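Local coordinates for beta-amyloid-like protein (Caenorhabditis elegans, PDB 3K66), which probably binds heparin through its E2 domain and is associated with cell adhesion, development and neurogenesis, at residues Q2-F6 against F18-R24; H29-V33 against L76-H80. All blocks are in the same frame, centred on the assembly; numbering follows the deposited sequence.

Contact 1: Q2-F6 against F18-R24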
ATOM      1  N   GLN A   2       0.885  -0.739 -23.486  1.00108.25           N
ATOM      2  CA  GLN A   2       0.554  -0.394 -22.106  1.00101.55           C
ATOM      3  C   GLN A   2       1.865  -0.118 -21.389  1.00 95.39           C
ATOM      4  O   GLN A   2       2.932  -0.125 -22.007  1.00 94.09           O
ATOM      5  CB  GLN A   2      -0.197  -1.543 -21.401  1.00102.11           C
ATOM      6  CG  GLN A   2      -1.667  -1.229 -21.027  1.00102.44           C
ATOM      7  CD  GLN A   2      -1.799  -0.236 -19.889  1.00103.43           C
ATOM      8  OE1 GLN A   2      -0.817   0.385 -19.479  1.00103.78           O
ATOM      9  NE2 GLN A   2      -3.013  -0.079 -19.373  1.00102.71           N
ATOM     10  N   ASP A   3       1.789   0.119 -20.086  1.00 85.25           N
ATOM     11  CA  ASP A   3       2.977   0.379 -19.300  1.00 77.79           C
ATOM     12  C   ASP A   3       3.700  -0.945 -19.084  1.00 72.61           C
ATOM     13  O   ASP A   3       3.063  -1.980 -18.924  1.00 71.27           O
ATOM     14  CB  ASP A   3       2.585   0.967 -17.947  1.00 75.78           C
ATOM     15  CG  ASP A   3       3.687   1.795 -17.328  1.00 72.07           C
ATOM     16  OD1 ASP A   3       3.754   3.002 -17.650  1.00 69.89           O
ATOM     17  OD2 ASP A   3       4.476   1.247 -16.522  1.00 71.58           O
ATOM     18  N   PRO A   4       5.041  -0.933 -19.076  1.00 70.92           N
ATOM     19  CA  PRO A   4       5.774  -2.187 -18.862  1.00 69.26           C
ATOM     20  C   PRO A   4       5.577  -2.716 -17.431  1.00 67.93           C
ATOM     21  O   PRO A   4       5.780  -3.897 -17.148  1.00 67.56           O
ATOM     22  CB  PRO A   4       7.225  -1.805 -19.155  1.00 66.35           C
ATOM     23  CG  PRO A   4       7.280  -0.360 -18.830  1.00 68.87           C
ATOM     24  CD  PRO A   4       5.960   0.192 -19.314  1.00 68.81           C
ATOM     25  N   TYR A   5       5.155  -1.828 -16.534  1.00 66.16           N
ATOM     26  CA  TYR A   5       4.912  -2.168 -15.131  1.00 65.10           C
ATOM     27  C   TYR A   5       3.933  -3.321 -14.901  1.00 64.86           C
ATOM     28  O   TYR A   5       4.126  -4.124 -13.987  1.00 64.00           O
ATOM     29  CB  TYR A   5       4.383  -0.940 -14.386  1.00 66.22           C
ATOM     30  CG  TYR A   5       3.803  -1.289 -13.028  1.00 66.41           C
ATOM     31  CD1 TYR A   5       4.638  -1.463 -11.920  1.00 65.97           C
ATOM     32  CD2 TYR A   5       2.432  -1.555 -12.874  1.00 66.09           C
ATOM     33  CE1 TYR A   5       4.136  -1.899 -10.692  1.00 64.50           C
ATOM     34  CE2 TYR A   5       1.918  -2.000 -11.652  1.00 65.23           C
ATOM     35  CZ  TYR A   5       2.782  -2.169 -10.565  1.00 65.97           C
ATOM     36  OH  TYR A   5       2.296  -2.610  -9.352  1.00 64.51           O
ATOM     37  N   PHE A   6       2.868  -3.382 -15.703  1.00 67.00           N
ATOM     38  CA  PHE A   6       1.839  -4.425 -15.566  1.00 67.49           C
ATOM     39  C   PHE A   6       2.186  -5.854 -15.975  1.00 69.30           C
ATOM     40  O   PHE A   6       1.427  -6.771 -15.649  1.00 68.89           O
ATOM     41  CB  PHE A   6       0.555  -4.013 -16.289  1.00 64.51           C
ATOM     42  CG  PHE A   6      -0.117  -2.823 -15.681  1.00 64.14           C
ATOM     43  CD1 PHE A   6       0.068  -1.558 -16.224  1.00 64.31           C
ATOM     44  CD2 PHE A   6      -0.889  -2.961 -14.532  1.00 63.78           C
ATOM     45  CE1 PHE A   6      -0.497  -0.436 -15.636  1.00 66.10           C
ATOM     46  CE2 PHE A   6      -1.467  -1.853 -13.922  1.00 65.81           C
ATOM     47  CZ  PHE A   6      -1.271  -0.575 -14.476  1.00 66.29           C
ATOM     48  N   PHE A  18       6.597   0.021  -8.694  1.00 66.05           N
ATOM     49  CA  PHE A  18       5.331   0.705  -8.462  1.00 65.52           C
ATOM     50  C   PHE A  18       5.573   2.197  -8.298  1.00 65.38           C
ATOM     51  O   PHE A  18       5.028   3.019  -9.043  1.00 64.20           O
ATOM     52  CB  PHE A  18       4.666   0.180  -7.201  1.00 65.75           C
ATOM     53  CG  PHE A  18       3.395   0.883  -6.867  1.00 67.39           C
ATOM     54  CD1 PHE A  18       2.301   0.811  -7.727  1.00 68.28           C
ATOM     55  CD2 PHE A  18       3.294   1.655  -5.721  1.00 68.24           C
ATOM     56  CE1 PHE A  18       1.117   1.484  -7.442  1.00 66.88           C
ATOM     57  CE2 PHE A  18       2.114   2.332  -5.426  1.00 68.01           C
ATOM     58  CZ  PHE A  18       1.029   2.253  -6.292  1.00 66.82           C
ATOM     59  N   LYS A  19       6.411   2.536  -7.324  1.00 64.45           N
ATOM     60  CA  LYS A  19       6.754   3.928  -7.048  1.00 64.34           C
ATOM     61  C   LYS A  19       7.132   4.636  -8.344  1.00 65.22           C
ATOM     62  O   LYS A  19       6.826   5.813  -8.547  1.00 66.33           O
ATOM     63  CB  LYS A  19       7.926   3.982  -6.073  1.00 64.55           C
ATOM     64  CG  LYS A  19       7.993   5.218  -5.387  1.00 62.75           C
ATOM     65  N   LYS A  20       7.799   3.902  -9.226  1.00 67.16           N
ATOM     66  CA  LYS A  20       8.224   4.442 -10.514  1.00 66.83           C
ATOM     67  C   LYS A  20       7.037   4.563 -11.469  1.00 66.80           C
ATOM     68  O   LYS A  20       6.864   5.604 -12.111  1.00 67.83           O
ATOM     69  CB  LYS A  20       9.314   3.554 -11.129  1.00 68.85           C
ATOM     70  N   ALA A  21       6.222   3.509 -11.567  1.00 62.43           N
ATOM     71  CA  ALA A  21       5.060   3.547 -12.455  1.00 60.75           C
ATOM     72  C   ALA A  21       4.162   4.695 -12.031  1.00 58.56           C
ATOM     73  O   ALA A  21       3.628   5.423 -12.848  1.00 58.05           O
ATOM     74  CB  ALA A  21       4.296   2.240 -12.392  1.00 60.09           C
ATOM     75  N   GLU A  22       4.019   4.849 -10.730  1.00 57.68           N
ATOM     76  CA  GLU A  22       3.192   5.900 -10.197  1.00 60.77           C
ATOM     77  C   GLU A  22       3.646   7.297 -10.621  1.00 61.84           C
ATOM     78  O   GLU A  22       2.828   8.184 -10.836  1.00 62.89           O
ATOM     79  CB  GLU A  22       3.155   5.770  -8.692  1.00 60.43           C
ATOM     80  CG  GLU A  22       2.461   6.863  -7.984  1.00 64.28           C
ATOM     81  CD  GLU A  22       2.256   6.503  -6.536  1.00 67.26           C
ATOM     82  OE1 GLU A  22       3.221   6.004  -5.910  1.00 66.32           O
ATOM     83  OE2 GLU A  22       1.123   6.701  -6.038  1.00 71.82           O
ATOM     84  N   MET A  23       4.953   7.482 -10.761  1.00 65.14           N
ATOM     85  CA  MET A  23       5.492   8.761 -11.178  1.00 66.43           C
ATOM     86  C   MET A  23       5.207   8.968 -12.650  1.00 65.72           C
ATOM     87  O   MET A  23       4.816  10.048 -13.059  1.00 67.17           O
ATOM     88  CB  MET A  23       6.995   8.811 -10.922  1.00 67.77           C
ATOM     89  CG  MET A  23       7.362   8.582  -9.465  1.00 73.67           C
ATOM     90  SD  MET A  23       9.139   8.766  -9.014  1.00 78.31           S
ATOM     91  CE  MET A  23       8.993   9.854  -7.550  1.00 75.97           C
ATOM     92  N   ARG A  24       5.405   7.925 -13.442  1.00 63.99           N
ATOM     93  CA  ARG A  24       5.157   8.014 -14.864  1.00 66.37           C
ATOM     94  C   ARG A  24       3.689   8.359 -15.080  1.00 66.22           C
ATOM     95  O   ARG A  24       3.345   9.164 -15.946  1.00 66.57           O
ATOM     96  CB  ARG A  24       5.524   6.685 -15.534  1.00 68.56           C
ATOM     97  CG  ARG A  24       6.828   6.152 -14.985  1.00 73.18           C
ATOM     98  CD  ARG A  24       7.598   5.283 -15.962  1.00 76.57           C
ATOM     99  NE  ARG A  24       7.834   3.937 -15.436  1.00 78.25           N
ATOM    100  CZ  ARG A  24       6.922   2.973 -15.458  1.00 80.08           C
ATOM    101  NH1 ARG A  24       5.725   3.210 -15.983  1.00 79.86           N
ATOM    102  NH2 ARG A  24       7.204   1.782 -14.949  1.00 81.55           N
TER
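Y5 lays its phenol ring alongside helix 14-53, against the F18 backbone and the A21 methyl. Its CG stands anti to the backbone N (chi1 166°), which swings the ring onto the helix flank. A21 CB then meets the base of the ring obliquely, 3.6 Å from Y5 CG, while F18 CA lies 3.6 Å from Y5 CE1. At the far end Y5 OH comes 3.8 Å from F18 CD1, the two side chains running askew; the hydroxyl itself hydrogen-bonds to E14. The ring also makes a cation-pi contact with R94 of helix 55-119, so this N-terminal segment sits against both partners of the antiparallel helical pair of the E2 domain. Its bend is an Asx turn: D3 OD2 accepts from Y5 N at 3.1 Å (N-H...O angle 154°), on the anti side and somewhat out of the carboxylate plane. One residue back, Q2 OE1 uses an in-plane lone pair to take D3 N at 2.7 Å. D3 also forms a salt bridge with R24; the two planes are modelled nearly coplanar (18°), but R24 NH1 is crowded against D3, so the detail is doubtful. A bend at chi3 folds the R24 guanidinium back over its own helix, one face above A21 CA, with Y5 CB at its edge.

Contact 2: H29-V33 against L76-H80; sequences HRKKV and LEEEH
H29 stacks its imidazole on that of H80, a worked case of how two antiparallel helices can bridge a wide spacing with flat side chains. The local axes run 178° apart in direction and come no closer than 11.3 Å, and side chains from both helices fill the gap. Both histidines enter it with CG anti to the backbone N (chi1 -174° for H29). The two rings meet as an offset stack, with centroids 4.1 Å apart. Their planes are parallel to within 2°. The offset places the methylene of H80 over the middle of the neighbouring ring: H80 CB is 3.6 Å from the H29 ring centroid, a CH-pi contact almost on the ring normal. The other face of the H29 ring is covered, toward its rim, by V33 CG2, so the imidazole is sandwiched between its own helix and the partner.

One turn along, K32 stretches out beyond CG. The middle of its chain slants across L76, with K32 CD 3.7 Å from L76 CD2, and its ammonium goes on to E79, where K32 NZ and E79 OE2 form a salt bridge at 3.3 Å, weak as a hydrogen bond. V33 closes the segment more loosely, its backbone N 4.5 Å from L76 CD1. The contact lies at the surface of the pair formed by helices 14-53 and 55-119, where L76 also touches V36 and H80 also touches M25, continuing the interface along helix 14-53 in both directions.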
ATOM      1  N   HIS A  29      -0.227  12.607 -16.125  1.00 62.89           N
ATOM      2  CA  HIS A  29      -1.433  13.337 -15.751  1.00 62.54           C
ATOM      3  C   HIS A  29      -1.150  14.852 -15.698  1.00 60.35           C
ATOM      4  O   HIS A  29      -1.899  15.650 -16.243  1.00 57.07           O
ATOM      5  CB  HIS A  29      -1.953  12.865 -14.388  1.00 63.40           C
ATOM      6  CG  HIS A  29      -3.268  13.469 -14.015  1.00 65.84           C
ATOM      7  ND1 HIS A  29      -3.531  13.968 -12.754  1.00 67.48           N
ATOM      8  CD2 HIS A  29      -4.390  13.682 -14.742  1.00 67.48           C
ATOM      9  CE1 HIS A  29      -4.753  14.464 -12.728  1.00 69.07           C
ATOM     10  NE2 HIS A  29      -5.298  14.304 -13.920  1.00 68.93           N
ATOM     11  N   ARG A  30      -0.055  15.233 -15.048  1.00 60.58           N
ATOM     12  CA  ARG A  30       0.322  16.635 -14.930  1.00 61.78           C
ATOM     13  C   ARG A  30       0.472  17.312 -16.314  1.00 62.98           C
ATOM     14  O   ARG A  30       0.190  18.511 -16.489  1.00 60.93           O
ATOM     15  CB  ARG A  30       1.621  16.749 -14.122  1.00 61.65           C
ATOM     16  CG  ARG A  30       1.507  17.593 -12.859  1.00 63.85           C
ATOM     17  CD  ARG A  30       2.533  17.167 -11.816  1.00 63.98           C
ATOM     18  NE  ARG A  30       3.694  16.512 -12.423  1.00 66.09           N
ATOM     19  CZ  ARG A  30       4.167  15.331 -12.036  1.00 66.16           C
ATOM     20  NH1 ARG A  30       3.578  14.688 -11.034  1.00 65.08           N
ATOM     21  NH2 ARG A  30       5.191  14.787 -12.678  1.00 61.61           N
ATOM     22  N   LYS A  31       0.892  16.525 -17.301  1.00 63.86           N
ATOM     23  CA  LYS A  31       1.073  17.014 -18.656  1.00 64.41           C
ATOM     24  C   LYS A  31      -0.263  17.449 -19.197  1.00 64.75           C
ATOM     25  O   LYS A  31      -0.371  18.505 -19.814  1.00 65.98           O
ATOM     26  CB  LYS A  31       1.641  15.922 -19.546  1.00 64.03           C
ATOM     27  CG  LYS A  31       3.050  16.066 -19.702  1.00 67.54           C
ATOM     28  N   LYS A  32      -1.286  16.632 -18.955  1.00 65.36           N
ATOM     29  CA  LYS A  32      -2.629  16.939 -19.432  1.00 67.07           C
ATOM     30  C   LYS A  32      -3.253  18.112 -18.705  1.00 63.37           C
ATOM     31  O   LYS A  32      -3.832  18.988 -19.343  1.00 63.46           O
ATOM     32  CB  LYS A  32      -3.557  15.731 -19.303  1.00 73.78           C
ATOM     33  CG  LYS A  32      -3.202  14.565 -20.215  1.00 84.65           C
ATOM     34  CD  LYS A  32      -4.326  13.520 -20.250  1.00 93.91           C
ATOM     35  CE  LYS A  32      -4.076  12.440 -21.303  1.00 98.90           C
ATOM     36  NZ  LYS A  32      -5.272  11.575 -21.506  1.00100.24           N
ATOM     37  N   VAL A  33      -3.161  18.131 -17.375  1.00 60.62           N
ATOM     38  CA  VAL A  33      -3.737  19.246 -16.626  1.00 56.84           C
ATOM     39  C   VAL A  33      -3.132  20.545 -17.136  1.00 55.84           C
ATOM     40  O   VAL A  33      -3.850  21.503 -17.410  1.00 53.59           O
ATOM     41  CB  VAL A  33      -3.487  19.143 -15.107  1.00 54.70           C
ATOM     42  CG1 VAL A  33      -4.041  20.392 -14.413  1.00 50.95           C
ATOM     43  CG2 VAL A  33      -4.185  17.916 -14.546  1.00 49.46           C
ATOM     44  N   LEU A  76     -11.115  14.445 -16.864  1.00 65.08           N
ATOM     45  CA  LEU A  76      -9.743  14.108 -16.461  1.00 65.05           C
ATOM     46  C   LEU A  76      -9.625  13.512 -15.064  1.00 60.69           C
ATOM     47  O   LEU A  76      -8.937  12.514 -14.852  1.00 56.89           O
ATOM     48  CB  LEU A  76      -8.849  15.340 -16.547  1.00 69.80           C
ATOM     49  CG  LEU A  76      -8.202  15.612 -17.901  1.00 74.41           C
ATOM     50  CD1 LEU A  76      -7.423  16.914 -17.825  1.00 78.10           C
ATOM     51  CD2 LEU A  76      -7.291  14.443 -18.287  1.00 78.74           C
ATOM     52  N   GLU A  77     -10.299  14.143 -14.114  1.00 60.68           N
ATOM     53  CA  GLU A  77     -10.292  13.715 -12.720  1.00 62.64           C
ATOM     54  C   GLU A  77     -10.708  12.261 -12.586  1.00 64.91           C
ATOM     55  O   GLU A  77     -10.172  11.521 -11.767  1.00 65.40           O
ATOM     56  CB  GLU A  77     -11.230  14.624 -11.937  1.00 60.07           C
ATOM     57  CG  GLU A  77     -11.628  14.142 -10.580  1.00 59.14           C
ATOM     58  CD  GLU A  77     -12.520  15.133  -9.882  1.00 60.88           C
ATOM     59  OE1 GLU A  77     -13.554  15.532 -10.462  1.00 63.25           O
ATOM     60  OE2 GLU A  77     -12.181  15.511  -8.752  1.00 62.28           O
ATOM     61  N   GLU A  78     -11.665  11.859 -13.411  1.00 69.27           N
ATOM     62  CA  GLU A  78     -12.151  10.490 -13.411  1.00 74.82           C
ATOM     63  C   GLU A  78     -11.075   9.549 -13.909  1.00 75.53           C
ATOM     64  O   GLU A  78     -10.738   8.574 -13.257  1.00 77.43           O
ATOM     65  CB  GLU A  78     -13.373  10.354 -14.309  1.00 77.41           C
ATOM     66  CG  GLU A  78     -14.687  10.351 -13.563  1.00 88.24           C
ATOM     67  CD  GLU A  78     -15.872  10.366 -14.511  1.00 95.40           C
ATOM     68  OE1 GLU A  78     -15.777   9.722 -15.572  1.00 99.55           O
ATOM     69  OE2 GLU A  78     -16.894  11.017 -14.199  1.00 99.83           O
ATOM     70  N   GLU A  79     -10.550   9.842 -15.084  1.00 77.75           N
ATOM     71  CA  GLU A  79      -9.521   9.016 -15.664  1.00 80.25           C
ATOM     72  C   GLU A  79      -8.370   8.796 -14.690  1.00 78.73           C
ATOM     73  O   GLU A  79      -7.996   7.657 -14.449  1.00 80.63           O
ATOM     74  CB  GLU A  79      -9.009   9.658 -16.945  1.00 85.06           C
ATOM     75  CG  GLU A  79      -8.087   8.771 -17.743  1.00 97.26           C
ATOM     76  CD  GLU A  79      -7.517   9.497 -18.947  1.00104.06           C
ATOM     77  OE1 GLU A  79      -8.301   9.914 -19.821  1.00108.96           O
ATOM     78  OE2 GLU A  79      -6.288   9.671 -19.006  1.00107.94           O
ATOM     79  N   HIS A  80      -7.814   9.866 -14.118  1.00 77.18           N
ATOM     80  CA  HIS A  80      -6.686   9.706 -13.191  1.00 75.77           C
ATOM     81  C   HIS A  80      -7.105   8.844 -12.020  1.00 72.57           C
ATOM     82  O   HIS A  80      -6.319   8.049 -11.510  1.00 72.33           O
ATOM     83  CB  HIS A  80      -6.164  11.066 -12.702  1.00 78.53           C
ATOM     84  CG  HIS A  80      -5.013  10.969 -11.749  1.00 82.26           C
ATOM     85  ND1 HIS A  80      -5.101  11.374 -10.430  1.00 85.09           N
ATOM     86  CD2 HIS A  80      -3.765  10.474 -11.905  1.00 84.06           C
ATOM     87  CE1 HIS A  80      -3.959  11.123  -9.820  1.00 87.49           C
ATOM     88  NE2 HIS A  80      -3.131  10.576 -10.690  1.00 87.64           N
TER

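Helix 14-53 serves both contacts, taking the N-terminal loop along one part of its length in contact 1 and helix 55-119 further on in contact 2. The centres are about 16 Å apart, and the nearest atoms, about 5 Å apart, do not touch. Contact 1 is partly buried: Y5 and A21 are shielded, and the apolar packing of Y5 lies beside the loop's own polar bonds and a salt bridge. Contact 2 is a surface contact without a fully buried residue, relying on stacked imidazoles, a leucine and a weak ion pair. An acid and a base pair in each, but contact 1 joins loop to helix, whereas contact 2 joins two long antiparallel helices directly.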